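Local structure of transketolase (Campylobacter jejuni, 3L84) at residues G335-T340 and K501-N506; A329-K334 and L348-K353. The protein belongs to the transketolase family of thiamine diphosphate-dependent enzymes, each chain combining a cofactor-binding domain, a pyrimidine-binding domain and a C-terminal domain. All coordinates share one frame; numbering follows the deposited sequence.

Interaction 1: residues G335-T340 and K501-N506; sequences GKDLAT and KLKALN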
loop_
_atom_site.group_PDB
_atom_site.type_symbol
_atom_site.label_atom_id
_atom_site.label_comp_id
_atom_site.label_asym_id
_atom_site.label_seq_id
_atom_site.Cartn_x
_atom_site.Cartn_y
_atom_site.Cartn_z
ATOM N N GLY A 335 -26.436 22.511 -13.918
ATOM C CA GLY A 335 -27.012 22.088 -15.177
ATOM C C GLY A 335 -26.027 21.566 -16.210
ATOM O O GLY A 335 -26.429 21.227 -17.334
ATOM N N LYS A 336 -24.742 21.498 -15.857
ATOM C CA LYS A 336 -23.710 21.122 -16.814
ATOM C C LYS A 336 -23.345 19.669 -16.593
ATOM O O LYS A 336 -22.867 19.290 -15.517
ATOM C CB LYS A 336 -22.476 22.027 -16.668
ATOM C CG LYS A 336 -22.728 23.463 -17.005
ATOM C CD LYS A 336 -21.431 24.332 -17.043
ATOM C CE LYS A 336 -21.483 25.428 -18.120
ATOM N NZ LYS A 336 -22.404 26.582 -17.796
ATOM N N ASP A 337 -23.586 18.834 -17.589
ATOM C CA ASP A 337 -23.159 17.438 -17.575
ATOM C C ASP A 337 -21.629 17.385 -17.740
ATOM O O ASP A 337 -21.066 18.009 -18.622
ATOM C CB ASP A 337 -23.801 16.651 -18.705
ATOM C CG ASP A 337 -25.312 16.519 -18.582
ATOM O OD1 ASP A 337 -25.953 16.894 -17.564
ATOM O OD2 ASP A 337 -25.904 16.103 -19.620
ATOM N N LEU A 338 -20.949 16.637 -16.873
ATOM C CA LEU A 338 -19.485 16.571 -16.901
ATOM C C LEU A 338 -19.021 15.331 -16.142
ATOM O O LEU A 338 -19.733 14.782 -15.304
ATOM C CB LEU A 338 -18.851 17.815 -16.260
ATOM C CG LEU A 338 -19.461 18.313 -14.952
ATOM C CD1 LEU A 338 -18.982 17.453 -13.774
ATOM C CD2 LEU A 338 -19.158 19.812 -14.750
ATOM N N ALA A 339 -17.825 14.875 -16.472
ATOM C CA ALA A 339 -17.151 13.930 -15.618
ATOM C C ALA A 339 -16.650 14.681 -14.384
ATOM O O ALA A 339 -16.108 15.792 -14.506
ATOM C CB ALA A 339 -15.957 13.350 -16.361
ATOM N N THR A 340 -16.747 14.083 -13.191
ATOM C CA THR A 340 -16.322 14.830 -12.004
ATOM C C THR A 340 -14.794 14.953 -11.941
ATOM O O THR A 340 -14.311 15.839 -11.260
ATOM C CB THR A 340 -16.945 14.281 -10.744
ATOM O OG1 THR A 340 -16.709 12.881 -10.648
ATOM C CG2 THR A 340 -18.454 14.620 -10.690
ATOM N N LYS A 501 -18.552 10.918 -18.252
ATOM C CA LYS A 501 -19.484 11.995 -18.053
ATOM C C LYS A 501 -20.670 11.558 -17.187
ATOM O O LYS A 501 -21.280 10.493 -17.432
ATOM C CB LYS A 501 -20.022 12.456 -19.416
ATOM C CG LYS A 501 -20.865 13.721 -19.332
ATOM C CD LYS A 501 -21.358 14.220 -20.703
ATOM C CE LYS A 501 -20.237 14.740 -21.526
ATOM N NZ LYS A 501 -20.754 15.574 -22.669
ATOM N N LEU A 502 -21.026 12.420 -16.236
ATOM C CA LEU A 502 -22.213 12.267 -15.387
ATOM C C LEU A 502 -23.235 13.358 -15.664
ATOM O O LEU A 502 -22.900 14.460 -16.109
ATOM C CB LEU A 502 -21.829 12.334 -13.901
ATOM C CG LEU A 502 -20.667 11.424 -13.461
ATOM C CD1 LEU A 502 -20.502 11.484 -11.947
ATOM C CD2 LEU A 502 -20.829 9.997 -13.963
ATOM N N LYS A 503 -24.473 13.097 -15.289
ATOM C CA LYS A 503 -25.557 14.022 -15.544
ATOM C C LYS A 503 -25.714 14.998 -14.412
ATOM O O LYS A 503 -25.769 14.659 -13.249
ATOM C CB LYS A 503 -26.866 13.268 -15.736
ATOM C CG LYS A 503 -26.867 12.290 -16.896
ATOM C CD LYS A 503 -26.988 12.941 -18.288
ATOM C CE LYS A 503 -28.119 13.960 -18.411
ATOM N NZ LYS A 503 -28.350 14.451 -19.837
ATOM N N ALA A 504 -25.845 16.254 -14.761
ATOM C CA ALA A 504 -26.092 17.265 -13.751
ATOM C C ALA A 504 -27.408 16.996 -13.018
ATOM O O ALA A 504 -28.416 16.603 -13.626
ATOM C CB ALA A 504 -26.139 18.644 -14.422
ATOM N N LEU A 505 -27.419 17.224 -11.709
ATOM C CA LEU A 505 -28.588 17.035 -10.874
ATOM C C LEU A 505 -29.456 18.270 -10.813
ATOM O O LEU A 505 -29.037 19.392 -11.087
ATOM C CB LEU A 505 -28.171 16.694 -9.427
ATOM C CG LEU A 505 -27.257 15.499 -9.239
ATOM C CD1 LEU A 505 -26.967 15.296 -7.744
ATOM C CD2 LEU A 505 -27.863 14.241 -9.859
ATOM N N ASN A 506 -30.705 18.041 -10.446
ATOM C CA ASN A 506 -31.560 19.122 -10.047
ATOM C C ASN A 506 -31.231 19.552 -8.615
ATOM O O ASN A 506 -30.489 18.877 -7.903
ATOM C CB ASN A 506 -33.033 18.732 -10.262
ATOM C CG ASN A 506 -33.351 18.529 -11.751
ATOM O OD1 ASN A 506 -33.247 19.463 -12.554
ATOM N ND2 ASN A 506 -33.680 17.288 -12.136
HETATM O O HOH W 1 -26.631 20.671 -11.514
HETATM O O HOH W 2 -28.589 16.926 -16.495
#
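L338 and L502 form a single antiparallel beta bridge, a hydrogen-bonded pair that joins two loops within the pyrimidine-binding domain, one before helix 340-354 and one after strand 493-496. The evidence is reciprocal: L338 N donates to L502 O at 3.0 Å, and L502 N donates to L338 O at 2.8 Å. Beside the bridge, the D337 carboxylate lies obliquely across the K503 side chain and divides its two oxygens. OD1 accepts A504 N at 2.9 Å in a nearly straight bond (170° at the hydrogen), met on the anti side and 34° out of the carboxylate plane. OD2 receives K503 NZ on its syn side, a salt bridge of 3.0 Å. K503 gets there by bending twice, at chi2 (-76°) and chi3, which brings CE and NZ round to OD2. Gripped through both oxygens, the group should have little rotational freedom. A504 CB points at the opposite backbone, 3.4 Å from G335 C. At the other end, T340 CG2 meets L502 CD1 at 4.0 Å, while T340 OG1 is hydrogen-bonded to S498 N. One water donates both to D337 OD1, at 2.8 Å, and to A504 O, at 2.9 Å.

Interaction 2: residues A329-K334 and L348-K353; sequences AYPDFK and LNVLAK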
loop_
_atom_site.group_PDB
_atom_site.type_symbol
_atom_site.label_atom_id
_atom_site.label_comp_id
_atom_site.label_asym_id
_atom_site.label_seq_id
_atom_site.Cartn_x
_atom_site.Cartn_y
_atom_site.Cartn_z
ATOM N N ALA A 329 -14.616 32.317 -5.318
ATOM C CA ALA A 329 -15.752 32.105 -6.216
ATOM C C ALA A 329 -15.436 30.877 -7.050
ATOM O O ALA A 329 -14.556 30.883 -7.954
ATOM C CB ALA A 329 -15.976 33.337 -7.103
ATOM N N TYR A 330 -16.148 29.820 -6.747
ATOM C CA TYR A 330 -15.959 28.543 -7.457
ATOM C C TYR A 330 -16.698 28.560 -8.759
ATOM O O TYR A 330 -17.568 29.420 -8.975
ATOM C CB TYR A 330 -16.527 27.410 -6.623
ATOM C CG TYR A 330 -15.739 27.097 -5.379
ATOM C CD1 TYR A 330 -14.831 26.065 -5.362
ATOM C CD2 TYR A 330 -15.920 27.812 -4.207
ATOM C CE1 TYR A 330 -14.128 25.742 -4.218
ATOM C CE2 TYR A 330 -15.202 27.494 -3.064
ATOM C CZ TYR A 330 -14.309 26.461 -3.084
ATOM O OH TYR A 330 -13.584 26.106 -1.949
ATOM N N PRO A 331 -16.375 27.655 -9.694
ATOM C CA PRO A 331 -17.181 27.584 -10.931
ATOM C C PRO A 331 -18.615 27.198 -10.634
ATOM O O PRO A 331 -18.876 26.434 -9.684
ATOM C CB PRO A 331 -16.500 26.458 -11.747
ATOM C CG PRO A 331 -15.155 26.239 -11.049
ATOM C CD PRO A 331 -15.394 26.552 -9.620
ATOM N N ASP A 332 -19.492 27.678 -11.502
ATOM C CA ASP A 332 -20.912 27.398 -11.449
ATOM C C ASP A 332 -21.187 26.284 -12.445
ATOM O O ASP A 332 -21.251 26.492 -13.638
ATOM C CB ASP A 332 -21.723 28.629 -11.777
ATOM C CG ASP A 332 -23.207 28.387 -11.715
ATOM O OD1 ASP A 332 -23.637 27.253 -11.406
ATOM O OD2 ASP A 332 -23.993 29.333 -11.994
ATOM N N PHE A 333 -21.371 25.084 -11.922
ATOM C CA PHE A 333 -21.605 23.904 -12.738
ATOM C C PHE A 333 -23.065 23.510 -12.825
ATOM O O PHE A 333 -23.389 22.417 -13.341
ATOM C CB PHE A 333 -20.805 22.711 -12.199
ATOM C CG PHE A 333 -19.324 22.896 -12.253
ATOM C CD1 PHE A 333 -18.654 22.953 -13.450
ATOM C CD2 PHE A 333 -18.588 22.880 -11.088
ATOM C CE1 PHE A 333 -17.265 23.055 -13.470
ATOM C CE2 PHE A 333 -17.223 22.977 -11.117
ATOM C CZ PHE A 333 -16.572 23.031 -12.310
ATOM N N LYS A 334 -23.947 24.336 -12.309
ATOM C CA LYS A 334 -25.368 24.037 -12.369
ATOM C C LYS A 334 -25.843 23.690 -13.778
ATOM O O LYS A 334 -25.642 24.423 -14.688
ATOM C CB LYS A 334 -26.208 25.146 -11.737
ATOM C CG LYS A 334 -27.632 24.773 -11.600
ATOM C CD LYS A 334 -28.450 25.825 -10.899
ATOM C CE LYS A 334 -29.885 25.362 -10.688
ATOM N NZ LYS A 334 -30.691 26.527 -10.279
ATOM N N LEU A 348 -9.592 22.751 -8.808
ATOM C CA LEU A 348 -8.165 22.802 -8.391
ATOM C C LEU A 348 -7.502 24.039 -8.938
ATOM O O LEU A 348 -6.720 24.722 -8.246
ATOM C CB LEU A 348 -7.408 21.579 -8.867
ATOM C CG LEU A 348 -7.720 20.258 -8.187
ATOM C CD1 LEU A 348 -7.029 19.104 -8.942
ATOM C CD2 LEU A 348 -7.386 20.284 -6.692
ATOM N N ASN A 349 -7.839 24.396 -10.181
ATOM C CA ASN A 349 -7.301 25.625 -10.769
ATOM C C ASN A 349 -7.790 26.899 -10.084
ATOM O O ASN A 349 -6.991 27.797 -9.853
ATOM C CB ASN A 349 -7.587 25.633 -12.270
ATOM C CG ASN A 349 -6.537 24.880 -13.055
ATOM O OD1 ASN A 349 -5.575 25.461 -13.512
ATOM N ND2 ASN A 349 -6.674 23.561 -13.134
ATOM N N VAL A 350 -9.058 26.974 -9.709
ATOM C CA VAL A 350 -9.572 28.120 -8.964
ATOM C C VAL A 350 -8.889 28.212 -7.600
ATOM O O VAL A 350 -8.502 29.296 -7.155
ATOM C CB VAL A 350 -11.101 27.999 -8.792
ATOM C CG1 VAL A 350 -11.629 29.000 -7.768
ATOM C CG2 VAL A 350 -11.822 28.213 -10.145
ATOM N N LEU A 351 -8.704 27.083 -6.934
ATOM C CA LEU A 351 -8.054 27.084 -5.624
ATOM C C LEU A 351 -6.616 27.544 -5.725
ATOM O O LEU A 351 -6.176 28.383 -4.917
ATOM C CB LEU A 351 -8.156 25.712 -4.941
ATOM C CG LEU A 351 -9.588 25.287 -4.586
ATOM C CD1 LEU A 351 -9.612 23.843 -4.036
ATOM C CD2 LEU A 351 -10.168 26.233 -3.597
ATOM N N ALA A 352 -5.900 27.057 -6.726
ATOM C CA ALA A 352 -4.499 27.450 -6.898
ATOM C C ALA A 352 -4.399 28.930 -7.221
ATOM O O ALA A 352 -3.416 29.560 -6.814
ATOM C CB ALA A 352 -3.854 26.597 -7.996
ATOM N N LYS A 353 -5.355 29.498 -7.952
ATOM C CA LYS A 353 -5.337 30.928 -8.274
ATOM C C LYS A 353 -5.602 31.778 -7.054
ATOM O O LYS A 353 -5.049 32.893 -6.949
ATOM C CB LYS A 353 -6.374 31.247 -9.348
ATOM C CG LYS A 353 -5.961 30.728 -10.681
ATOM C CD LYS A 353 -7.009 31.012 -11.736
ATOM C CE LYS A 353 -7.232 29.789 -12.635
ATOM N NZ LYS A 353 -8.694 29.360 -12.756
#
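The amide nitrogen ND2 of N349, on helix 340-354, is gripped by G345 O of the same helix and by E372 O from elsewhere in the chain; the next residues, V350 and L351, touch P331 and Y330 respectively. N349 OD1 is taken up as well, by H374 N, so both ends of this buried amide are satisfied and its rotation is fixed. The contact itself contains no hydrogen bond across the segments; it rests on van der Waals packing, mostly between apolar groups. V350 points at the loop and uses both methyls. With CG1 anti to the backbone N (chi1 167°), that methyl lies 3.5 Å from A329 O, whereas CG2 abuts the CG and CD atoms of P331, 4.0 Å from CD. L351 takes the tyrosine instead: its CD2 comes obliquely to the phenol end of Y330, 3.8 Å from OH and 4.0 Å from CE1. The Y330 ring also packs on V480, Q484 and L487 of helix 476-488, which places it between two helices. Farther along, P331 CB sits 3.4 Å above one face of the F333 ring, offset toward its rim. D332 OD1 then accepts K334 N at 3.1 Å, closing an Asx turn. The whole is an extended loop laid on a helix that leads into strand 358-362 of the six-stranded parallel sheet, in the alpha/beta fold of the pyrimidine-binding domain.

In the fold
The first segments of both interactions run on continuously, 329-334 into 335-340, through the loop between helices 314-321 and 340-354. Along the chain the order is 329-334, 335-340, 348-353, 501-506, so the two contacts interleave. Their centres lie 16 Å apart on the same side of the chain's centre, and they meet where L338 CD2 of interaction 1 packs 3.4 Å from F333 CD1 of interaction 2. Helix 340-354 links them again, as T340 begins it and V350 and L351 lie near its end. The loop is thus held to its own following helix and to the segment, distant in sequence, after strand 493-496, so parts far apart in sequence are brought together beside helix 340-354.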